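Glycogen synthase (Cyanobacterium sp. CLg1, PDB 6GNF) is a bacterial glycogen (starch) synthase, a two-domain glycosyltransferase of the GT-B fold, seen here with adenosine-5'-diphosphate and a glycan bound in its pockets. Local coordinates at residues 102-106 against 107-111. Numbering follows the deposited sequence.
Sequences IWVDH and HVYLS
His106 N-caps the short helix 107-110 with its own ring: Val108 N donates to His106 ND1 over 3.3 Å, nearly straight at 172° and only 7° out of the imidazole plane. With CG anti to the backbone N (chi1 -163°), the ring swings beside its own carbonyl carbon and turns the ND1 edge to the first turn of the helix. NE2 is hydrogen-bonded with Thr87 OG1 on strand 85-96, and together with the cap bond at ND1 this should fix the ring's rotation. Both Val108 methyls, CG1 and CG2, approach His106 ND1 from one side of the ring plane, each at 3.7 Å.

His106 O accepts from the amides three and four residues on. Leu110 N reaches His106 O at 3.2 Å, nearly in line with the C=O bond, whereas Tyr109 N lies 2.9 Å from His106 O, above the carbonyl plane, so two bonds grip this one oxygen as the turn closes.

Packing is tight on the tyrosine side. The Tyr109 ring folds back beneath the strand end, where CD2 lies 3.4 Å from Val104 O and CE2 rests 4.0 Å from Val104 CG1. Pro63 and Met138 pack around this buried side chain, and its hydroxyl is hydrogen-bonded to the backbone oxygen of Arg135.

The other side is looser. The exposed His107 ring leads away from the strand, and poorly ordered Ser111 follows the helix. Leu110 barely brushes the strand: its CD2 is 4.4 Å from the OD1 of Asp105, a carboxylate engaged in salt bridges with Arg64 and Arg90.

Strand 99-105, lying between strands 85-96 and 57-63, thus passes through a histidine N-cap into a single helical turn, a strand-to-helix junction within the Rossmann-like N-terminal domain of a GT-B glycosyltransferase.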
ATOM      1  N   ILE A 102     -11.645  11.705 -10.353  1.00 47.24           N
ATOM      2  CA  ILE A 102     -11.395  12.041 -11.735  1.00 46.72           C
ATOM      3  C   ILE A 102     -10.541  10.933 -12.324  1.00 45.71           C
ATOM      4  O   ILE A 102      -9.527  10.535 -11.743  1.00 45.52           O
ATOM      5  CB  ILE A 102     -10.629  13.372 -11.857  1.00 49.03           C
ATOM      6  CG1 ILE A 102     -11.296  14.477 -11.018  1.00 48.43           C
ATOM      7  CG2 ILE A 102     -10.488  13.777 -13.316  1.00 48.04           C
ATOM      8  CD1 ILE A 102     -12.749  14.674 -11.312  1.00 53.01           C
ATOM      9  N   TRP A 103     -10.933  10.454 -13.495  1.00 45.58           N
ATOM     10  CA  TRP A 103     -10.242   9.351 -14.137  1.00 44.82           C
ATOM     11  C   TRP A 103      -9.691   9.785 -15.480  1.00 45.55           C
ATOM     12  O   TRP A 103     -10.417  10.274 -16.346  1.00 46.85           O
ATOM     13  CB  TRP A 103     -11.203   8.199 -14.353  1.00 46.36           C
ATOM     14  CG  TRP A 103     -11.993   7.840 -13.146  1.00 45.36           C
ATOM     15  CD1 TRP A 103     -13.309   8.089 -12.937  1.00 45.67           C
ATOM     16  CD2 TRP A 103     -11.520   7.159 -11.977  1.00 43.99           C
ATOM     17  NE1 TRP A 103     -13.697   7.598 -11.716  1.00 45.16           N
ATOM     18  CE2 TRP A 103     -12.623   7.010 -11.113  1.00 44.56           C
ATOM     19  CE3 TRP A 103     -10.284   6.640 -11.590  1.00 41.29           C
ATOM     20  CZ2 TRP A 103     -12.528   6.391  -9.876  1.00 44.80           C
ATOM     21  CZ3 TRP A 103     -10.184   6.012 -10.344  1.00 42.32           C
ATOM     22  CH2 TRP A 103     -11.299   5.898  -9.502  1.00 43.32           C
ATOM     23  N   VAL A 104      -8.393   9.583 -15.657  1.00 45.00           N
ATOM     24  CA  VAL A 104      -7.708   9.978 -16.869  1.00 44.54           C
ATOM     25  C   VAL A 104      -7.843   8.865 -17.893  1.00 45.57           C
ATOM     26  O   VAL A 104      -7.350   7.762 -17.687  1.00 45.83           O
ATOM     27  CB  VAL A 104      -6.222  10.257 -16.585  1.00 43.73           C
ATOM     28  CG1 VAL A 104      -5.523  10.752 -17.842  1.00 44.92           C
ATOM     29  CG2 VAL A 104      -6.084  11.274 -15.465  1.00 42.28           C
ATOM     30  N   ASP A 105      -8.478   9.172 -19.018  1.00 46.21           N
ATOM     31  CA  ASP A 105      -8.787   8.169 -20.019  1.00 48.69           C
ATOM     32  C   ASP A 105      -7.843   8.247 -21.219  1.00 50.52           C
ATOM     33  O   ASP A 105      -7.670   9.295 -21.834  1.00 50.04           O
ATOM     34  CB  ASP A 105     -10.220   8.329 -20.502  1.00 50.03           C
ATOM     35  CG  ASP A 105     -10.598   7.310 -21.573  1.00 53.15           C
ATOM     36  OD1 ASP A 105     -10.661   6.088 -21.307  1.00 53.77           O
ATOM     37  OD2 ASP A 105     -10.837   7.749 -22.726  1.00 54.11           O
ATOM     38  N   HIS A 106      -7.254   7.105 -21.563  1.00 51.00           N
ATOM     39  CA  HIS A 106      -6.379   6.978 -22.721  1.00 50.04           C
ATOM     40  C   HIS A 106      -6.254   5.505 -23.080  1.00 52.63           C
ATOM     41  O   HIS A 106      -6.310   4.649 -22.207  1.00 52.77           O
ATOM     42  CB  HIS A 106      -4.993   7.542 -22.416  1.00 47.92           C
ATOM     43  CG  HIS A 106      -4.179   7.828 -23.635  1.00 49.13           C
ATOM     44  ND1 HIS A 106      -3.481   6.855 -24.316  1.00 50.95           N
ATOM     45  CD2 HIS A 106      -3.964   8.983 -24.307  1.00 50.18           C
ATOM     46  CE1 HIS A 106      -2.874   7.392 -25.357  1.00 50.70           C
ATOM     47  NE2 HIS A 106      -3.149   8.685 -25.376  1.00 50.41           N
ATOM     48  N   HIS A 107      -6.038   5.229 -24.360  1.00 55.88           N
ATOM     49  CA  HIS A 107      -5.894   3.866 -24.858  1.00 60.21           C
ATOM     50  C   HIS A 107      -4.865   3.039 -24.051  1.00 57.85           C
ATOM     51  O   HIS A 107      -5.102   1.878 -23.783  1.00 57.49           O
ATOM     52  CB  HIS A 107      -5.595   3.910 -26.379  1.00 64.89           C
ATOM     53  CG  HIS A 107      -5.017   2.654 -26.943  1.00 75.21           C
ATOM     54  ND1 HIS A 107      -5.813   1.621 -27.405  1.00 81.18           N
ATOM     55  CD2 HIS A 107      -3.739   2.290 -27.210  1.00 79.61           C
ATOM     56  CE1 HIS A 107      -5.049   0.658 -27.889  1.00 82.60           C
ATOM     57  NE2 HIS A 107      -3.787   1.036 -27.776  1.00 84.93           N
ATOM     58  N   VAL A 108      -3.784   3.658 -23.587  1.00 55.17           N
ATOM     59  CA  VAL A 108      -2.723   2.929 -22.903  1.00 55.20           C
ATOM     60  C   VAL A 108      -3.097   2.527 -21.486  1.00 55.96           C
ATOM     61  O   VAL A 108      -2.372   1.744 -20.891  1.00 58.68           O
ATOM     62  CB  VAL A 108      -1.378   3.712 -22.852  1.00 53.14           C
ATOM     63  CG1 VAL A 108      -0.955   4.141 -24.244  1.00 53.92           C
ATOM     64  CG2 VAL A 108      -1.459   4.919 -21.923  1.00 51.19           C
ATOM     65  N   TYR A 109      -4.160   3.111 -20.927  1.00 54.57           N
ATOM     66  CA  TYR A 109      -4.649   2.694 -19.617  1.00 54.20           C
ATOM     67  C   TYR A 109      -5.753   1.659 -19.738  1.00 59.27           C
ATOM     68  O   TYR A 109      -5.742   0.669 -19.011  1.00 61.06           O
ATOM     69  CB  TYR A 109      -5.176   3.875 -18.810  1.00 52.92           C
ATOM     70  CG  TYR A 109      -4.185   4.971 -18.548  1.00 51.91           C
ATOM     71  CD1 TYR A 109      -2.917   4.693 -18.051  1.00 52.66           C
ATOM     72  CD2 TYR A 109      -4.524   6.301 -18.762  1.00 51.01           C
ATOM     73  CE1 TYR A 109      -2.010   5.705 -17.806  1.00 51.08           C
ATOM     74  CE2 TYR A 109      -3.623   7.315 -18.515  1.00 50.96           C
ATOM     75  CZ  TYR A 109      -2.365   7.010 -18.036  1.00 49.72           C
ATOM     76  OH  TYR A 109      -1.469   8.013 -17.801  1.00 46.99           O
ATOM     77  N   LEU A 110      -6.699   1.885 -20.644  1.00 63.20           N
ATOM     78  CA  LEU A 110      -7.903   1.067 -20.696  1.00 69.17           C
ATOM     79  C   LEU A 110      -7.654  -0.283 -21.338  1.00 76.88           C
ATOM     80  O   LEU A 110      -8.028  -1.324 -20.790  1.00 79.57           O
ATOM     81  CB  LEU A 110      -8.999   1.793 -21.480  1.00 68.87           C
ATOM     82  CG  LEU A 110     -10.405   1.204 -21.407  1.00 68.66           C
ATOM     83  CD1 LEU A 110     -10.950   1.296 -19.997  1.00 68.51           C
ATOM     84  CD2 LEU A 110     -11.326   1.921 -22.382  1.00 69.51           C
ATOM     85  N   SER A 111      -7.013  -0.254 -22.500  1.00 85.11           N
ATOM     86  CA  SER A 111      -6.915  -1.422 -23.374  1.00 95.09           C
ATOM     87  C   SER A 111      -5.680  -2.318 -23.139  1.00100.60           C
ATOM     88  O   SER A 111      -5.341  -3.139 -24.005  1.00101.60           O
ATOM     89  CB  SER A 111      -6.953  -0.955 -24.836  1.00 96.75           C
ATOM     90  OG  SER A 111      -5.833  -0.129 -25.113  1.00 94.34           O
TER